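Local coordinates for GH5 (Bacteroidetes bacterium AC2a, PDB 4YHE), which probably hydrolyses beta-1,4-glucosidic bonds of cellulose as a family 5 endoglucanase with a beta/alpha-barrel fold, in a bacterium of the Bacteroidetes, at residues A[79-84]-A[147-152]; A[118-123]-A[133-138]; A[141-146]-A[195-200]. All blocks are in the same frame, centred on the assembly; numbering follows the deposited sequence.

Contact 1: A[79-84]-A[147-152]; sequences GWLDRV and GKRFAN
Arg149 and Asp82 carry the polar half of this helix-to-helix contact. Both terminal nitrogens of the guanidinium turn to the same carboxylate oxygen, Asp82 OD1, in a forked salt bridge. The arm from NH2 is fairly straight (158°), though its modelled length is too short to be taken literally; the arm from NH1 is weak, with NH1 3.0 Å from Asp82 OD1 and the bond bent to 121°. OD1 sits at the edge of the guanidinium, close to its plane; both nitrogens share this one oxygen, so this is not a two-oxygen, two-nitrogen pairing, and the two planes stand 58° apart. Arg149 NE makes a second salt bridge, to Asp85, one turn beyond Asp82 on helix 78-93, so two acids of that helix probably restrain the guanidinium.

The apolar part begins on that same group. Leu81 lies over one guanidinium face, its CG 3.7 Å from Arg149 NH1, while its CD2 runs along the aliphatic stem, 4.1 Å from Arg149 CB. Beneath the stem, Phe150 points its ring end at the helix: CZ is 4.2 Å from Val84 CG1, and Leu81 CD1 approaches CE2 obliquely at 4.4 Å.

Helix 78-93 is thus joined to the C-terminal end of helix 129-149, two helices of the barrel's outer layer, and Phe150 continues inward onto Leu157 and Phe159 of strand 157-160.

Contact 2: A[118-123]-A[133-138]; sequences HWLDLP and QLIKQE
Ile135 is the first residue of the helical segment 133-138 to meet the chain at 118-123, and its CG1, CG2 and CD1 each make contacts, partly with shared partners. CG1 abuts a backbone oxygen, Trp119 O, at 3.5 Å. CG2 packs against Leu120, lying 3.5 Å from Leu120 CD1, with the two side chains crossing at about a right angle; it also comes within 4.3 Å of Trp119 CZ3. CD1 extends further along the loop to the carbonyl of Asp121, 3.6 Å from Asp121 O. The isoleucine therefore rests against an inverse gamma turn centred on Leu120, immediately before Asp121 N-caps the following helix, with OD1 accepting a hydrogen bond from Ala124 N. Ile135 and Leu120 also touch Trp189 of barrel helix 181-199.

One turn on, Glu138 extends from CG anti to its backbone N (chi1 -175°), which lays the whole side chain across the indole of Trp119. CG makes a CH-pi contact with the six-membered ring, 3.7 Å from its centroid and 17° off the normal. The carboxylate follows as a flat lid, its plane only 9° from the ring's, with Glu138 OE2 3.4 Å from Trp119 CD2. Leu120 CB lies over the opposite face, toward the rim.

The glutamate thus meets the indole through stacking: the ring's polar N-H is directed to Asp105, and the CH-pi contact of CG is the favourable part, whereas a charged carboxylate over the pi face would probably gain little.

Contact 3: A[141-146]-A[195-200]; sequences MIWLQI and DAIRAA
Trp143 and Ile197 lie side by side and point the same way, the isoleucine spread over one face of the indole. Ile197 CD1 stands 4.0 Å from the centroid of the six-membered ring, 21° off its normal, a CH-pi contact displaced toward the rim, and CG1 touches the ring at CE3, 3.8 Å away. At the root of the indole, Trp143 CB meets Ala196 CB at 3.8 Å. Leu144 fills the next place: CG is anti to its carbonyl carbon (chi1 -87°), and the branch turned back toward the backbone, CD2, lies 3.5 Å from Ala196 O and 4.0 Å from Ala199 CB. Ala200 CB in turn rests 3.8 Å from the backbone oxygen Leu144 O.

Small residues on 195-200 let the backbones come close: the axes of 141-146 and 195-199 approach to 7.9 Å and cross at -32°, running in the same general direction. This is how consecutive helices pack around a TIM barrel; the chain passes from helix 129-149 through strand 157-160 to helix 181-199, so the two are successive helices of the barrel's outer layer.

Further out, the opposite face of the indole is covered by Ile146 CD1, and the ring is pinned from its polar end by a hydrogen bond from NE1 to Thr161 O. Phe159 of strand 157-160 touches both Trp143 and Ile197. Away from the interface, Gln145 NE2 donates to Met141 O from above the carbonyl plane, while Gln145 N bonds the same oxygen from the opposite face, and the side-chain amide also reaches Tyr74 and Ile76 in the loop before helix 78-93.

Helix 78-93 comes first along the chain, and its segment 79-84 opens contact 1. Strand 97-101 and a long loop then lead to 118-123, where contact 2 closes a short loop onto the early part of helix 129-149. That closure falls wholly within the larger loop of contact 1, completed at 147-152 where the same helix ends. Contact 3 starts from 141-146, before contact 1 has closed, and ends at 195-200, so contacts 1 and 3 cross, whereas contact 2 precedes contact 3 in series. Helix 129-149 serves all three, with helix 78-93 against it in contact 1 and helix 181-199 in contact 3; Ile142 touches Trp119 and Gly147 touches Ala200 where the contacts adjoin.

Contact 1: A[79-84]-A[147-152]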
# COMPACT_ATOMS: atom_id res chain seq x y z
N GLY A 79 -4.11 -10.10 22.69
CA GLY A 79 -3.59 -8.75 22.91
C GLY A 79 -3.19 -8.06 21.62
O GLY A 79 -3.42 -6.85 21.43
N TRP A 80 -2.62 -8.83 20.70
CA TRP A 80 -2.18 -8.27 19.40
C TRP A 80 -3.39 -7.84 18.58
O TRP A 80 -3.46 -6.71 18.10
CB TRP A 80 -1.34 -9.27 18.63
CG TRP A 80 -0.73 -8.72 17.41
CD1 TRP A 80 -1.03 -9.07 16.11
CD2 TRP A 80 0.31 -7.76 17.33
NE1 TRP A 80 -0.25 -8.35 15.25
CE2 TRP A 80 0.59 -7.54 15.97
CE3 TRP A 80 1.02 -7.03 18.29
CZ2 TRP A 80 1.55 -6.64 15.54
CZ3 TRP A 80 1.99 -6.14 17.86
CH2 TRP A 80 2.25 -5.97 16.50
N LEU A 81 -4.37 -8.75 18.47
CA LEU A 81 -5.59 -8.47 17.73
C LEU A 81 -6.36 -7.29 18.37
O LEU A 81 -6.92 -6.47 17.66
CB LEU A 81 -6.46 -9.73 17.65
CG LEU A 81 -7.71 -9.67 16.80
CD1 LEU A 81 -7.39 -9.21 15.39
CD2 LEU A 81 -8.37 -11.04 16.73
N ASP A 82 -6.32 -7.19 19.69
CA ASP A 82 -6.90 -6.05 20.43
C ASP A 82 -6.33 -4.71 20.01
O ASP A 82 -7.05 -3.72 19.86
CB ASP A 82 -6.66 -6.19 21.96
CG ASP A 82 -7.55 -7.23 22.67
OD1 ASP A 82 -8.51 -7.76 22.10
OD2 ASP A 82 -7.27 -7.53 23.84
N ARG A 83 -5.01 -4.66 19.84
CA ARG A 83 -4.35 -3.42 19.45
C ARG A 83 -4.71 -3.03 18.02
O ARG A 83 -5.00 -1.86 17.76
CB ARG A 83 -2.84 -3.55 19.62
CG ARG A 83 -2.03 -2.35 19.21
CD ARG A 83 -2.43 -1.09 19.97
NE ARG A 83 -1.54 0.02 19.63
CZ ARG A 83 -1.79 1.29 19.93
NH1 ARG A 83 -2.90 1.62 20.57
NH2 ARG A 83 -0.93 2.24 19.61
N VAL A 84 -4.72 -4.01 17.12
CA VAL A 84 -5.19 -3.78 15.75
C VAL A 84 -6.62 -3.23 15.80
O VAL A 84 -6.91 -2.20 15.17
CB VAL A 84 -5.14 -5.03 14.86
CG1 VAL A 84 -5.69 -4.70 13.47
CG2 VAL A 84 -3.73 -5.56 14.75
N GLY A 147 -11.61 -11.44 10.28
CA GLY A 147 -12.97 -11.12 9.89
C GLY A 147 -13.96 -11.27 11.06
O GLY A 147 -14.85 -10.44 11.23
N LYS A 148 -13.81 -12.31 11.86
CA LYS A 148 -14.73 -12.49 12.99
C LYS A 148 -14.64 -11.37 14.01
O LYS A 148 -15.65 -10.93 14.52
CB LYS A 148 -14.53 -13.84 13.65
CG LYS A 148 -15.21 -14.93 12.86
CD LYS A 148 -14.87 -16.31 13.40
CE LYS A 148 -15.38 -17.40 12.47
NZ LYS A 148 -14.63 -18.65 12.75
N ARG A 149 -13.44 -10.85 14.26
CA ARG A 149 -13.29 -9.70 15.16
C ARG A 149 -14.03 -8.48 14.64
O ARG A 149 -14.64 -7.71 15.42
CB ARG A 149 -11.80 -9.38 15.35
CG ARG A 149 -11.52 -8.36 16.42
CD ARG A 149 -11.74 -8.97 17.80
NE ARG A 149 -11.17 -8.05 18.71
CZ ARG A 149 -10.23 -8.26 19.61
NH1 ARG A 149 -9.72 -9.46 19.88
NH2 ARG A 149 -9.85 -7.21 20.28
N PHE A 150 -14.00 -8.28 13.33
CA PHE A 150 -14.47 -7.04 12.71
C PHE A 150 -15.83 -7.18 11.99
O PHE A 150 -16.24 -6.33 11.21
CB PHE A 150 -13.38 -6.50 11.74
CG PHE A 150 -12.11 -6.09 12.45
CD1 PHE A 150 -12.12 -5.01 13.30
CD2 PHE A 150 -10.92 -6.79 12.27
CE1 PHE A 150 -10.99 -4.63 13.98
CE2 PHE A 150 -9.78 -6.41 12.94
CZ PHE A 150 -9.80 -5.35 13.80
N ALA A 151 -16.54 -8.25 12.32
CA ALA A 151 -17.79 -8.60 11.66
C ALA A 151 -18.88 -7.53 11.80
O ALA A 151 -19.75 -7.43 10.93
CB ALA A 151 -18.29 -9.94 12.19
N ASN A 152 -18.80 -6.69 12.83
CA ASN A 152 -19.75 -5.60 13.00
C ASN A 152 -19.30 -4.27 12.43
O ASN A 152 -20.01 -3.27 12.55
CB ASN A 152 -20.08 -5.43 14.49
CG ASN A 152 -20.65 -6.69 15.12
OD1 ASN A 152 -21.35 -7.49 14.47
ND2 ASN A 152 -20.35 -6.88 16.39

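Contact 2: A[118-123]-A[133-138]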
# COMPACT_ATOMS: atom_id res chain seq x y z
N HIS A 118 9.50 -16.31 8.14
CA HIS A 118 8.47 -15.84 7.19
C HIS A 118 7.73 -17.06 6.64
O HIS A 118 8.14 -17.69 5.66
CB HIS A 118 9.11 -14.97 6.10
CG HIS A 118 9.74 -13.72 6.63
ND1 HIS A 118 9.03 -12.57 6.87
CD2 HIS A 118 11.02 -13.46 7.02
CE1 HIS A 118 9.83 -11.64 7.36
NE2 HIS A 118 11.04 -12.15 7.46
N TRP A 119 6.64 -17.39 7.32
CA TRP A 119 5.84 -18.59 7.02
C TRP A 119 5.15 -18.46 5.66
O TRP A 119 4.93 -19.46 4.99
CB TRP A 119 4.81 -18.87 8.11
CG TRP A 119 3.83 -17.73 8.29
CD1 TRP A 119 3.97 -16.67 9.14
CD2 TRP A 119 2.56 -17.57 7.64
NE1 TRP A 119 2.87 -15.82 9.01
CE2 TRP A 119 2.01 -16.35 8.10
CE3 TRP A 119 1.86 -18.31 6.68
CZ2 TRP A 119 0.78 -15.87 7.66
CZ3 TRP A 119 0.66 -17.83 6.23
CH2 TRP A 119 0.11 -16.62 6.73
N LEU A 120 4.84 -17.23 5.27
CA LEU A 120 4.18 -16.97 4.00
C LEU A 120 5.23 -16.90 2.87
O LEU A 120 5.74 -15.84 2.52
CB LEU A 120 3.38 -15.68 4.16
CG LEU A 120 2.45 -15.24 3.06
CD1 LEU A 120 1.51 -16.37 2.64
CD2 LEU A 120 1.67 -14.02 3.56
N ASP A 121 5.58 -18.08 2.34
CA ASP A 121 6.82 -18.30 1.60
C ASP A 121 6.49 -18.74 0.19
O ASP A 121 6.16 -19.90 -0.04
CB ASP A 121 7.63 -19.38 2.33
CG ASP A 121 9.02 -19.59 1.77
OD1 ASP A 121 9.26 -19.40 0.56
OD2 ASP A 121 9.90 -20.01 2.54
N LEU A 122 6.59 -17.83 -0.78
CA LEU A 122 6.14 -18.14 -2.13
C LEU A 122 7.00 -19.22 -2.86
O LEU A 122 6.45 -20.15 -3.40
CB LEU A 122 6.02 -16.86 -2.96
CG LEU A 122 5.54 -17.08 -4.41
CD1 LEU A 122 4.11 -17.56 -4.45
CD2 LEU A 122 5.70 -15.79 -5.18
N PRO A 123 8.34 -19.07 -2.89
CA PRO A 123 9.12 -20.13 -3.54
C PRO A 123 8.90 -21.50 -2.90
O PRO A 123 8.80 -22.50 -3.62
CB PRO A 123 10.57 -19.68 -3.33
CG PRO A 123 10.48 -18.19 -3.18
CD PRO A 123 9.18 -17.93 -2.49
N GLN A 133 -0.48 -25.96 0.34
CA GLN A 133 -1.66 -26.33 1.12
C GLN A 133 -1.59 -25.85 2.58
O GLN A 133 -2.58 -25.38 3.11
CB GLN A 133 -1.87 -27.87 1.11
CG GLN A 133 -2.68 -28.38 -0.09
CD GLN A 133 -2.46 -29.86 -0.44
OE1 GLN A 133 -1.88 -30.64 0.34
NE2 GLN A 133 -2.92 -30.25 -1.62
N LEU A 134 -0.43 -26.00 3.22
CA LEU A 134 -0.24 -25.55 4.61
C LEU A 134 -0.35 -24.04 4.74
O LEU A 134 -0.96 -23.53 5.69
CB LEU A 134 1.15 -25.95 5.13
CG LEU A 134 1.45 -27.39 5.53
CD1 LEU A 134 2.90 -27.48 5.99
CD2 LEU A 134 0.51 -27.87 6.62
N ILE A 135 0.28 -23.33 3.81
CA ILE A 135 0.30 -21.87 3.83
C ILE A 135 -1.15 -21.40 3.65
O ILE A 135 -1.61 -20.48 4.34
CB ILE A 135 1.26 -21.32 2.76
CG1 ILE A 135 2.70 -21.54 3.21
CG2 ILE A 135 1.00 -19.84 2.47
CD1 ILE A 135 3.73 -21.42 2.12
N LYS A 136 -1.88 -22.07 2.77
CA LYS A 136 -3.26 -21.71 2.53
C LYS A 136 -4.18 -21.92 3.73
O LYS A 136 -5.12 -21.14 3.95
CB LYS A 136 -3.81 -22.46 1.32
CG LYS A 136 -3.39 -21.89 -0.01
CD LYS A 136 -3.81 -22.85 -1.14
CE LYS A 136 -3.24 -22.44 -2.47
NZ LYS A 136 -3.60 -23.41 -3.54
N GLN A 137 -3.91 -22.98 4.48
CA GLN A 137 -4.67 -23.27 5.72
C GLN A 137 -4.42 -22.17 6.76
O GLN A 137 -5.37 -21.71 7.41
CB GLN A 137 -4.26 -24.63 6.31
CG GLN A 137 -4.80 -25.83 5.53
CD GLN A 137 -4.24 -27.18 5.99
OE1 GLN A 137 -3.10 -27.29 6.45
NE2 GLN A 137 -5.03 -28.23 5.82
N GLU A 138 -3.15 -21.75 6.91
CA GLU A 138 -2.78 -20.66 7.84
C GLU A 138 -3.46 -19.34 7.42
O GLU A 138 -4.07 -18.66 8.26
CB GLU A 138 -1.26 -20.54 7.98
CG GLU A 138 -0.80 -19.51 9.01
CD GLU A 138 0.63 -19.66 9.51
OE1 GLU A 138 1.38 -20.61 9.12
OE2 GLU A 138 1.02 -18.81 10.36

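Contact 3: A[141-146]-A[195-200]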
# COMPACT_ATOMS: atom_id res chain seq x y z
N MET A 141 -7.15 -19.58 8.34
CA MET A 141 -7.39 -19.41 9.79
C MET A 141 -7.17 -17.96 10.25
O MET A 141 -7.91 -17.43 11.11
CB MET A 141 -6.48 -20.36 10.57
CG MET A 141 -6.83 -21.84 10.36
SD MET A 141 -8.53 -22.25 10.83
CE MET A 141 -9.53 -22.02 9.37
N ILE A 142 -6.16 -17.30 9.68
CA ILE A 142 -5.86 -15.95 10.05
C ILE A 142 -6.95 -15.00 9.60
O ILE A 142 -7.50 -14.24 10.41
CB ILE A 142 -4.47 -15.50 9.55
CG1 ILE A 142 -3.39 -16.24 10.32
CG2 ILE A 142 -4.32 -13.98 9.73
CD1 ILE A 142 -1.99 -15.93 9.85
N TRP A 143 -7.30 -15.05 8.32
CA TRP A 143 -8.34 -14.17 7.82
C TRP A 143 -9.73 -14.44 8.44
O TRP A 143 -10.53 -13.53 8.62
CB TRP A 143 -8.37 -14.16 6.28
CG TRP A 143 -7.41 -13.14 5.72
CD1 TRP A 143 -6.31 -13.38 4.93
CD2 TRP A 143 -7.44 -11.73 5.94
NE1 TRP A 143 -5.70 -12.22 4.61
CE2 TRP A 143 -6.33 -11.19 5.25
CE3 TRP A 143 -8.27 -10.88 6.68
CZ2 TRP A 143 -6.03 -9.83 5.27
CZ3 TRP A 143 -7.99 -9.51 6.67
CH2 TRP A 143 -6.87 -8.99 5.97
N LEU A 144 -10.01 -15.70 8.76
CA LEU A 144 -11.25 -16.01 9.47
C LEU A 144 -11.31 -15.28 10.81
O LEU A 144 -12.33 -14.68 11.14
CB LEU A 144 -11.35 -17.51 9.70
CG LEU A 144 -11.97 -18.36 8.61
CD1 LEU A 144 -11.88 -19.83 9.01
CD2 LEU A 144 -13.43 -17.97 8.36
N GLN A 145 -10.21 -15.30 11.57
CA GLN A 145 -10.16 -14.65 12.89
C GLN A 145 -10.29 -13.16 12.78
O GLN A 145 -11.04 -12.52 13.53
CB GLN A 145 -8.87 -15.02 13.61
CG GLN A 145 -8.84 -16.46 14.09
CD GLN A 145 -7.50 -16.86 14.63
OE1 GLN A 145 -7.15 -16.55 15.77
NE2 GLN A 145 -6.72 -17.58 13.82
N ILE A 146 -9.54 -12.58 11.82
CA ILE A 146 -9.59 -11.17 11.60
C ILE A 146 -10.99 -10.75 11.23
O ILE A 146 -11.50 -9.79 11.78
CB ILE A 146 -8.59 -10.70 10.50
CG1 ILE A 146 -7.16 -10.91 10.98
CG2 ILE A 146 -8.84 -9.25 10.15
CD1 ILE A 146 -6.10 -10.77 9.90
N ASP A 195 -12.03 -16.09 0.04
CA ASP A 195 -12.94 -17.12 0.52
C ASP A 195 -13.09 -17.00 2.06
O ASP A 195 -14.21 -16.90 2.58
CB ASP A 195 -12.42 -18.52 0.17
CG ASP A 195 -12.50 -18.85 -1.35
OD1 ASP A 195 -13.14 -18.10 -2.14
OD2 ASP A 195 -11.90 -19.86 -1.72
N ALA A 196 -11.96 -16.98 2.76
CA ALA A 196 -11.92 -16.86 4.23
C ALA A 196 -12.65 -15.62 4.75
O ALA A 196 -13.44 -15.71 5.71
CB ALA A 196 -10.48 -16.86 4.72
N ILE A 197 -12.40 -14.49 4.14
CA ILE A 197 -13.03 -13.24 4.54
C ILE A 197 -14.55 -13.32 4.40
O ILE A 197 -15.31 -12.96 5.32
CB ILE A 197 -12.44 -12.05 3.78
CG1 ILE A 197 -10.97 -11.86 4.21
CG2 ILE A 197 -13.23 -10.77 4.03
CD1 ILE A 197 -10.12 -10.98 3.30
N ARG A 198 -14.99 -13.82 3.25
CA ARG A 198 -16.42 -13.98 2.99
C ARG A 198 -17.04 -14.98 3.94
O ARG A 198 -18.17 -14.77 4.34
CB ARG A 198 -16.67 -14.40 1.54
CG ARG A 198 -16.20 -13.38 0.51
CD ARG A 198 -16.76 -12.00 0.71
NE ARG A 198 -16.32 -11.07 -0.33
CZ ARG A 198 -16.19 -9.75 -0.20
NH1 ARG A 198 -16.43 -9.15 0.96
NH2 ARG A 198 -15.79 -9.02 -1.23
N ALA A 199 -16.32 -16.04 4.33
CA ALA A 199 -16.82 -17.02 5.32
C ALA A 199 -16.87 -16.48 6.77
O ALA A 199 -17.43 -17.13 7.66
CB ALA A 199 -16.00 -18.31 5.28
N ALA A 200 -16.29 -15.32 7.04
CA ALA A 200 -16.17 -14.84 8.42
C ALA A 200 -17.44 -14.18 8.92
O ALA A 200 -17.54 -13.85 10.10
CB ALA A 200 -14.98 -13.87 8.53